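PDB 2HAY: putative NAD(P)H-flavin oxidoreductase from Streptococcus pyogenes serotype M1, which probably reduces flavins, quinones or nitro compounds with NAD(P)H, using bound flavin mononucleotide as its redox cofactor. Local coordinates for residues 49-54 against 99-104; 88-93 against 143-148. All blocks are in the same frame, centred on the assembly; numbering follows the deposited sequence.

Contact 1. Residues 49-54 against 99-104; sequences IGLEGW and PAIKNS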
ATOM      1  N   ILE B  49      -0.974   6.183 -12.217  1.00 26.84           N
ATOM      2  CA  ILE B  49      -0.941   7.258 -13.194  1.00 27.06           C
ATOM      3  C   ILE B  49      -0.211   8.540 -12.742  1.00 26.77           C
ATOM      4  O   ILE B  49      -0.431   9.602 -13.302  1.00 27.01           O
ATOM      5  CB  ILE B  49      -2.371   7.556 -13.842  1.00 27.29           C
ATOM      6  CG1 ILE B  49      -3.330   8.253 -12.876  1.00 28.59           C
ATOM      7  CG2 ILE B  49      -3.008   6.289 -14.445  1.00 28.07           C
ATOM      8  CD1 ILE B  49      -4.586   8.773 -13.573  1.00 28.95           C
ATOM      9  N   GLY B  50       0.657   8.445 -11.743  1.00 27.08           N
ATOM     10  CA  GLY B  50       1.438   9.621 -11.303  1.00 26.92           C
ATOM     11  C   GLY B  50       0.587  10.735 -10.684  1.00 26.91           C
ATOM     12  O   GLY B  50       0.983  11.898 -10.675  1.00 26.49           O
ATOM     13  N   LEU B  51      -0.593  10.380 -10.193  1.00 26.21           N
ATOM     14  CA  LEU B  51      -1.548  11.354  -9.689  1.00 26.07           C
ATOM     15  C   LEU B  51      -1.051  12.042  -8.408  1.00 26.18           C
ATOM     16  O   LEU B  51      -1.260  13.235  -8.239  1.00 26.27           O
ATOM     17  CB  LEU B  51      -2.904  10.687  -9.403  1.00 25.68           C
ATOM     18  CG  LEU B  51      -3.995  11.685  -8.948  1.00 26.39           C
ATOM     19  CD1 LEU B  51      -4.286  12.714 -10.040  1.00 27.60           C
ATOM     20  CD2 LEU B  51      -5.249  10.933  -8.597  1.00 28.33           C
ATOM     21  N   GLU B  52      -0.433  11.275  -7.502  1.00 25.28           N
ATOM     22  CA  GLU B  52       0.022  11.823  -6.214  1.00 25.10           C
ATOM     23  C   GLU B  52      -1.128  12.556  -5.502  1.00 24.41           C
ATOM     24  O   GLU B  52      -0.941  13.661  -4.953  1.00 23.89           O
ATOM     25  CB  GLU B  52       1.217  12.772  -6.400  1.00 24.26           C
ATOM     26  CG  GLU B  52       2.378  12.209  -7.159  1.00 24.98           C
ATOM     27  CD  GLU B  52       3.353  13.290  -7.538  1.00 26.67           C
ATOM     28  OE1 GLU B  52       3.502  13.589  -8.757  1.00 28.40           O
ATOM     29  OE2 GLU B  52       3.953  13.871  -6.613  1.00 28.25           O
ATOM     30  N   GLY B  53      -2.305  11.936  -5.509  1.00 23.61           N
ATOM     31  CA  GLY B  53      -3.477  12.483  -4.836  1.00 23.22           C
ATOM     32  C   GLY B  53      -3.422  12.159  -3.363  1.00 23.82           C
ATOM     33  O   GLY B  53      -4.249  11.409  -2.825  1.00 23.06           O
ATOM     34  N   TRP B  54      -2.417  12.703  -2.692  1.00 23.86           N
ATOM     35  CA  TRP B  54      -2.176  12.323  -1.295  1.00 23.40           C
ATOM     36  C   TRP B  54      -1.422  13.434  -0.600  1.00 23.97           C
ATOM     37  O   TRP B  54      -0.791  14.290  -1.272  1.00 24.26           O
ATOM     38  CB  TRP B  54      -1.372  11.007  -1.217  1.00 23.56           C
ATOM     39  CG  TRP B  54      -0.038  10.978  -2.001  1.00 23.35           C
ATOM     40  CD1 TRP B  54       0.757  12.062  -2.342  1.00 22.85           C
ATOM     41  CD2 TRP B  54       0.649   9.817  -2.490  1.00 22.96           C
ATOM     42  NE1 TRP B  54       1.881  11.636  -2.994  1.00 23.75           N
ATOM     43  CE2 TRP B  54       1.844  10.268  -3.110  1.00 24.16           C
ATOM     44  CE3 TRP B  54       0.375   8.434  -2.458  1.00 24.91           C
ATOM     45  CZ2 TRP B  54       2.759   9.397  -3.706  1.00 23.45           C
ATOM     46  CZ3 TRP B  54       1.290   7.560  -3.056  1.00 24.99           C
ATOM     47  CH2 TRP B  54       2.479   8.048  -3.661  1.00 23.77           C
ATOM     48  N   PRO B  99      -9.637  18.238 -12.423  1.00 31.02           N
ATOM     49  CA  PRO B  99      -8.431  19.082 -12.485  1.00 30.86           C
ATOM     50  C   PRO B  99      -7.195  18.346 -11.967  1.00 30.41           C
ATOM     51  O   PRO B  99      -6.132  18.455 -12.573  1.00 30.64           O
ATOM     52  CB  PRO B  99      -8.788  20.290 -11.599  1.00 30.72           C
ATOM     53  CG  PRO B  99     -10.289  20.330 -11.589  1.00 31.48           C
ATOM     54  CD  PRO B  99     -10.696  18.864 -11.608  1.00 31.04           C
ATOM     55  N   ALA B 100      -7.330  17.575 -10.882  1.00 29.66           N
ATOM     56  CA  ALA B 100      -6.195  16.757 -10.391  1.00 28.96           C
ATOM     57  C   ALA B 100      -5.573  15.831 -11.460  1.00 28.66           C
ATOM     58  O   ALA B 100      -4.344  15.801 -11.616  1.00 28.34           O
ATOM     59  CB  ALA B 100      -6.562  15.966  -9.118  1.00 28.54           C
ATOM     60  N   ILE B 101      -6.409  15.086 -12.190  1.00 28.36           N
ATOM     61  CA  ILE B 101      -5.896  14.165 -13.223  1.00 28.63           C
ATOM     62  C   ILE B 101      -5.207  14.951 -14.347  1.00 28.95           C
ATOM     63  O   ILE B 101      -4.160  14.549 -14.844  1.00 29.59           O
ATOM     64  CB  ILE B 101      -6.961  13.147 -13.773  1.00 27.99           C
ATOM     65  CG1 ILE B 101      -6.925  11.814 -13.003  1.00 29.48           C
ATOM     66  CG2 ILE B 101      -6.621  12.717 -15.174  1.00 24.82           C
ATOM     67  CD1 ILE B 101      -7.656  11.839 -11.751  1.00 34.85           C
ATOM     68  N   LYS B 102      -5.794  16.084 -14.715  1.00 29.77           N
ATOM     69  CA  LYS B 102      -5.224  16.979 -15.733  1.00 30.21           C
ATOM     70  C   LYS B 102      -3.866  17.551 -15.302  1.00 30.46           C
ATOM     71  O   LYS B 102      -2.931  17.632 -16.090  1.00 30.08           O
ATOM     72  CB  LYS B 102      -6.207  18.113 -16.038  1.00 30.36           C
ATOM     73  CG  LYS B 102      -5.844  18.919 -17.271  1.00 30.53           C
ATOM     74  CD  LYS B 102      -6.758  20.103 -17.470  1.00 34.37           C
ATOM     75  CE  LYS B 102      -6.154  21.060 -18.514  1.00 35.53           C
ATOM     76  NZ  LYS B 102      -7.192  22.007 -19.031  1.00 39.79           N
ATOM     77  N   ASN B 103      -3.758  17.929 -14.037  1.00 31.12           N
ATOM     78  CA  ASN B 103      -2.520  18.489 -13.533  1.00 31.87           C
ATOM     79  C   ASN B 103      -1.388  17.471 -13.480  1.00 31.70           C
ATOM     80  O   ASN B 103      -0.225  17.829 -13.603  1.00 32.23           O
ATOM     81  CB  ASN B 103      -2.744  19.123 -12.167  1.00 32.42           C
ATOM     82  CG  ASN B 103      -3.597  20.374 -12.240  1.00 33.72           C
ATOM     83  OD1 ASN B 103      -3.607  21.081 -13.250  1.00 36.28           O
ATOM     84  ND2 ASN B 103      -4.304  20.665 -11.156  1.00 35.08           N
ATOM     85  N   SER B 104      -1.742  16.197 -13.332  1.00 32.30           N
ATOM     86  CA  SER B 104      -0.760  15.129 -13.205  1.00 32.73           C
ATOM     87  C   SER B 104      -0.101  14.857 -14.569  1.00 32.82           C
ATOM     88  O   SER B 104       1.036  14.396 -14.645  1.00 33.26           O
ATOM     89  CB  SER B 104      -1.396  13.864 -12.596  1.00 32.60           C
ATOM     90  OG  SER B 104      -2.321  13.243 -13.479  1.00 33.42           O
TER
HETATM   91  O   HOH W   1      -1.053  11.288 -15.062  1.00 36.47           O
HETATM   92  O   HOH W   2       2.471  13.047 -12.540  1.00 34.21           O

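Contact 2. Residues 88-93 against 143-148; sequences LIAEKH and WTAKQT. With FMN (flavin mononucleotide), chain F.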
ATOM      1  N   LEU B  88      -2.109  10.080   6.879  1.00 25.93           N
ATOM      2  CA  LEU B  88      -2.055   9.816   5.424  1.00 26.09           C
ATOM      3  C   LEU B  88      -3.398  10.233   4.852  1.00 25.80           C
ATOM      4  O   LEU B  88      -4.444   9.704   5.239  1.00 25.74           O
ATOM      5  CB  LEU B  88      -1.757   8.342   5.129  1.00 24.41           C
ATOM      6  CG  LEU B  88      -0.372   7.835   5.524  1.00 24.51           C
ATOM      7  CD1 LEU B  88      -0.260   7.536   7.053  1.00 21.13           C
ATOM      8  CD2 LEU B  88      -0.037   6.617   4.697  1.00 21.72           C
ATOM      9  N   ILE B  89      -3.369  11.245   3.989  1.00 26.36           N
ATOM     10  CA  ILE B  89      -4.586  11.871   3.453  1.00 25.77           C
ATOM     11  C   ILE B  89      -4.700  11.543   1.969  1.00 26.14           C
ATOM     12  O   ILE B  89      -3.696  11.655   1.230  1.00 26.07           O
ATOM     13  CB  ILE B  89      -4.546  13.430   3.640  1.00 26.70           C
ATOM     14  CG1 ILE B  89      -4.188  13.852   5.074  1.00 26.28           C
ATOM     15  CG2 ILE B  89      -5.839  14.122   3.123  1.00 26.00           C
ATOM     16  CD1 ILE B  89      -5.027  13.239   6.180  1.00 28.11           C
ATOM     17  N   ALA B  90      -5.887  11.107   1.526  1.00 25.70           N
ATOM     18  CA  ALA B  90      -6.111  10.863   0.085  1.00 25.34           C
ATOM     19  C   ALA B  90      -7.120  11.845  -0.560  1.00 26.02           C
ATOM     20  O   ALA B  90      -8.078  12.284   0.099  1.00 24.53           O
ATOM     21  CB  ALA B  90      -6.533   9.432  -0.150  1.00 24.98           C
ATOM     22  N   GLU B  91      -6.917  12.155  -1.848  1.00 26.06           N
ATOM     23  CA  GLU B  91      -7.810  13.064  -2.606  1.00 27.99           C
ATOM     24  C   GLU B  91      -9.159  12.413  -2.940  1.00 26.47           C
ATOM     25  O   GLU B  91      -9.201  11.232  -3.295  1.00 26.22           O
ATOM     26  CB  GLU B  91      -7.162  13.450  -3.925  1.00 28.04           C
ATOM     27  CG  GLU B  91      -6.522  14.788  -3.939  1.00 32.21           C
ATOM     28  CD  GLU B  91      -5.647  15.055  -5.189  1.00 33.63           C
ATOM     29  OE1 GLU B  91      -5.956  14.539  -6.284  1.00 40.57           O
ATOM     30  OE2 GLU B  91      -4.637  15.802  -5.062  1.00 39.32           O
ATOM     31  N   LYS B  92     -10.237  13.188  -2.849  1.00 24.65           N
ATOM     32  CA  LYS B  92     -11.561  12.744  -3.298  1.00 25.00           C
ATOM     33  C   LYS B  92     -11.777  13.174  -4.726  1.00 24.69           C
ATOM     34  O   LYS B  92     -11.103  14.079  -5.224  1.00 23.89           O
ATOM     35  CB  LYS B  92     -12.670  13.370  -2.429  1.00 24.87           C
ATOM     36  CG  LYS B  92     -12.620  12.916  -0.962  1.00 24.85           C
ATOM     37  CD  LYS B  92     -13.729  13.583  -0.169  1.00 26.76           C
ATOM     38  CE  LYS B  92     -13.942  12.893   1.196  1.00 27.39           C
ATOM     39  NZ  LYS B  92     -14.900  13.702   2.031  1.00 30.49           N
ATOM     40  N   HIS B  93     -12.718  12.530  -5.388  1.00 25.28           N
ATOM     41  CA  HIS B  93     -13.162  12.998  -6.703  1.00 26.26           C
ATOM     42  C   HIS B  93     -12.094  13.047  -7.796  1.00 25.94           C
ATOM     43  O   HIS B  93     -12.113  13.906  -8.683  1.00 25.21           O
ATOM     44  CB  HIS B  93     -13.862  14.344  -6.545  1.00 25.78           C
ATOM     45  CG  HIS B  93     -15.052  14.273  -5.649  1.00 28.24           C
ATOM     46  ND1 HIS B  93     -16.177  13.529  -5.965  1.00 30.99           N
ATOM     47  CD2 HIS B  93     -15.299  14.846  -4.449  1.00 26.40           C
ATOM     48  CE1 HIS B  93     -17.067  13.659  -4.996  1.00 31.64           C
ATOM     49  NE2 HIS B  93     -16.555  14.442  -4.060  1.00 31.41           N
ATOM     50  N   TRP B 143      -9.689   4.191  -4.206  1.00 25.04           N
ATOM     51  CA  TRP B 143      -8.582   4.086  -5.127  1.00 24.29           C
ATOM     52  C   TRP B 143      -7.392   4.994  -4.816  1.00 24.89           C
ATOM     53  O   TRP B 143      -6.238   4.531  -4.821  1.00 25.89           O
ATOM     54  CB  TRP B 143      -9.077   4.303  -6.547  1.00 24.27           C
ATOM     55  CG  TRP B 143      -8.007   4.349  -7.575  1.00 25.38           C
ATOM     56  CD1 TRP B 143      -7.175   3.325  -7.956  1.00 24.09           C
ATOM     57  CD2 TRP B 143      -7.650   5.483  -8.383  1.00 24.10           C
ATOM     58  NE1 TRP B 143      -6.343   3.742  -8.972  1.00 22.82           N
ATOM     59  CE2 TRP B 143      -6.604   5.061  -9.253  1.00 26.00           C
ATOM     60  CE3 TRP B 143      -8.125   6.802  -8.473  1.00 24.08           C
ATOM     61  CZ2 TRP B 143      -6.002   5.926 -10.196  1.00 22.87           C
ATOM     62  CZ3 TRP B 143      -7.534   7.662  -9.413  1.00 24.82           C
ATOM     63  CH2 TRP B 143      -6.474   7.212 -10.262  1.00 24.25           C
ATOM     64  N   THR B 144      -7.629   6.275  -4.541  1.00 23.97           N
ATOM     65  CA  THR B 144      -6.514   7.112  -4.091  1.00 23.65           C
ATOM     66  C   THR B 144      -5.975   6.693  -2.725  1.00 24.03           C
ATOM     67  O   THR B 144      -4.742   6.754  -2.482  1.00 22.75           O
ATOM     68  CB  THR B 144      -6.850   8.628  -4.099  1.00 23.01           C
ATOM     69  OG1 THR B 144      -7.984   8.856  -3.252  1.00 23.80           O
ATOM     70  CG2 THR B 144      -7.193   9.068  -5.508  1.00 19.76           C
ATOM     71  N   ALA B 145      -6.890   6.289  -1.828  1.00 25.34           N
ATOM     72  CA  ALA B 145      -6.490   5.770  -0.519  1.00 25.59           C
ATOM     73  C   ALA B 145      -5.544   4.560  -0.675  1.00 26.98           C
ATOM     74  O   ALA B 145      -4.536   4.461   0.062  1.00 28.43           O
ATOM     75  CB  ALA B 145      -7.699   5.447   0.359  1.00 24.40           C
ATOM     76  N   LYS B 146      -5.807   3.687  -1.659  1.00 27.44           N
ATOM     77  CA  LYS B 146      -4.903   2.543  -1.933  1.00 26.83           C
ATOM     78  C   LYS B 146      -3.490   2.995  -2.199  1.00 27.32           C
ATOM     79  O   LYS B 146      -2.538   2.369  -1.701  1.00 27.35           O
ATOM     80  CB  LYS B 146      -5.351   1.712  -3.120  1.00 27.00           C
ATOM     81  CG  LYS B 146      -6.579   0.851  -2.877  1.00 27.07           C
ATOM     82  CD  LYS B 146      -7.053   0.197  -4.148  1.00 23.51           C
ATOM     83  CE  LYS B 146      -8.348  -0.536  -3.894  1.00 25.50           C
ATOM     84  NZ  LYS B 146      -8.886  -1.148  -5.147  1.00 26.92           N
ATOM     85  N   GLN B 147      -3.331   4.059  -3.001  1.00 26.95           N
ATOM     86  CA  GLN B 147      -1.978   4.558  -3.309  1.00 26.35           C
ATOM     87  C   GLN B 147      -1.188   4.917  -2.040  1.00 25.66           C
ATOM     88  O   GLN B 147       0.026   4.680  -1.950  1.00 25.33           O
ATOM     89  CB  GLN B 147      -1.992   5.745  -4.294  1.00 25.83           C
ATOM     90  CG  GLN B 147      -2.936   5.599  -5.531  1.00 26.73           C
ATOM     91  CD  GLN B 147      -2.777   4.295  -6.257  1.00 25.43           C
ATOM     92  OE1 GLN B 147      -1.690   3.953  -6.723  1.00 23.26           O
ATOM     93  NE2 GLN B 147      -3.873   3.552  -6.364  1.00 24.67           N
ATOM     94  N   THR B 148      -1.875   5.488  -1.058  1.00 26.11           N
ATOM     95  CA  THR B 148      -1.212   5.931   0.190  1.00 25.78           C
ATOM     96  C   THR B 148      -0.657   4.767   0.971  1.00 25.61           C
ATOM     97  O   THR B 148       0.328   4.938   1.702  1.00 26.25           O
ATOM     98  CB  THR B 148      -2.125   6.765   1.120  1.00 25.41           C
ATOM     99  OG1 THR B 148      -3.100   5.901   1.736  1.00 27.09           O
ATOM    100  CG2 THR B 148      -2.789   7.897   0.346  1.00 25.40           C
TER
HETATM  101  N1  FMN F 702       3.086   1.993 -15.010  1.00 35.18           N
HETATM  102  C2  FMN F 702       2.686   1.350 -16.178  1.00 36.04           C
HETATM  103  O2  FMN F 702       3.359   1.422 -17.219  1.00 37.27           O
HETATM  104  N3  FMN F 702       1.512   0.622 -16.213  1.00 35.30           N
HETATM  105  C4  FMN F 702       0.680   0.508 -15.109  1.00 35.86           C
HETATM  106  O4  FMN F 702      -0.535   0.349 -15.299  1.00 34.02           O
HETATM  107  C4A FMN F 702       1.076   1.141 -13.917  1.00 37.20           C
HETATM  108  N5  FMN F 702       0.245   1.043 -12.784  1.00 37.47           N
HETATM  109  C5A FMN F 702       0.611   1.622 -11.566  1.00 36.43           C
HETATM  110  C6  FMN F 702      -0.202   1.461 -10.450  1.00 34.55           C
HETATM  111  C7  FMN F 702       0.132   2.035  -9.225  1.00 35.72           C
HETATM  112  C7M FMN F 702      -0.394   1.351  -7.979  1.00 29.29           C
HETATM  113  C8  FMN F 702       1.319   2.791  -9.142  1.00 35.69           C
HETATM  114  C8M FMN F 702       2.001   2.888  -7.814  1.00 29.74           C
HETATM  115  C9  FMN F 702       2.134   2.961 -10.273  1.00 35.29           C
HETATM  116  C9A FMN F 702       1.799   2.365 -11.492  1.00 36.87           C
HETATM  117  N10 FMN F 702       2.632   2.489 -12.633  1.00 37.77           N
HETATM  118  C10 FMN F 702       2.285   1.881 -13.857  1.00 36.79           C
HETATM  119  C1' FMN F 702       3.768   3.471 -12.590  1.00 39.81           C
HETATM  120  C2' FMN F 702       3.321   4.942 -12.523  1.00 42.02           C
HETATM  121  O2' FMN F 702       2.905   5.418 -13.795  1.00 43.71           O
HETATM  122  C3' FMN F 702       4.513   5.745 -11.995  1.00 42.24           C
HETATM  123  O3' FMN F 702       4.711   5.318 -10.669  1.00 44.36           O
HETATM  124  C4' FMN F 702       4.407   7.279 -12.024  1.00 41.48           C
HETATM  125  O4' FMN F 702       4.420   7.778 -13.351  1.00 42.08           O
HETATM  126  C5' FMN F 702       5.543   7.895 -11.186  1.00 39.73           C
HETATM  127  O5' FMN F 702       6.830   7.745 -11.789  1.00 36.17           O
HETATM  128  P   FMN F 702       8.034   6.800 -11.243  1.00 29.42           P
HETATM  129  O1P FMN F 702       8.725   6.196 -12.435  1.00 26.93           O
HETATM  130  O2P FMN F 702       7.573   5.703 -10.324  1.00 29.42           O
HETATM  131  O3P FMN F 702       9.017   7.629 -10.503  1.00 33.96           O

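Contact 1. Residues 49-54 against 99-104
L51 carries most of the apolar contact with the helix 99-104. Its CG lies anti to the backbone N (chi1 -176°), and from there methyl CD1 comes down on the helix between A100 and I101: L51 CD1 is 3.5 Å from A100 O, 3.9 Å from I101 CD1 and 4.1 Å from A100 CB. The side chains of L51 and I101 meet at a slant. I49 reaches I101 from another direction, its CD1 packing at 3.9 Å on I101 CG1 with the chains nearly perpendicular. W143 of helix 137-162 touches both I49 and L51, while Y123 of helix 116-130 meets I49 and I101. The loop segment belongs to the connection between helix 32-43 and strand 54-59 of this nitroreductase-family fold, and G50 touches FMN, so helix 99-106 backs a loop on the cofactor pocket. The polar contacts run through water. One water donates to both I49 O and S104 OG; a second donates to G50 O and S104 O, the latter at 2.9 Å. S104 OG in turn donates to I101 O at 2.6 Å, tilted 27° from the carbonyl plane. G50 O has a further donor in R107 NH2.

Contact 2. Residues 88-93 against 143-148
Strand 88-91 runs roughly antiparallel to helix 143-148, the axes making 146° and approaching to 7.0 Å, with A90 and A145 the closest pair of CA atoms at 5.1 Å. Such proximity depends on small side chains: A90 CB sits 4.2 Å from A145 CB and also meets T144 OG1 and T148 CG2. At one end, T144 OG1 lies 2.7 Å from E91 O; the carbonyl of F141, about one turn earlier in the helix, is a second possible acceptor for the hydroxyl. Here helix 137-162 packs on one face of the antiparallel sheet, in the alpha-beta fold of the nitroreductase family, and the same helix contributes to the dimer interface. T148 turns its hydroxyl back onto its own helix, with OG1 between the backbone N and carbonyl carbon (chi1 73°), donating to a lone pair of A145 O; this leaves methyl CG2 beside I89 O and A90. L88 closes the other end, its CD2 3.5 Å from T148 O. On the cofactor side, Q147 NE2 donates to W143 O at 3.0 Å, nearly straight at 168°, and also to E170 of the second subunit. Q147 OE1 accepts from S48 N and lies 3.2 Å from C7M of FMN.

Contacts 1 and 2 have centres 11 Å apart, and their segments alternate along the chain: 49-54, 88-93, 99-104, 143-148. Strand 84-91 leads through a short loop into helix 99-106, so the middle two segments are sequence neighbours serving different contacts. The two sites meet directly where G53 O and E91 N probably hydrogen-bond at 2.9 Å, as the loop enters strand 54-59 beside strand 84-91, and where W54 packs on Q147 of helix 137-162. Each contact holds a residue of the FMN pocket, G50 in one and Q147 in the other, and each touches the second subunit, consistent with a cofactor site built between the two chains.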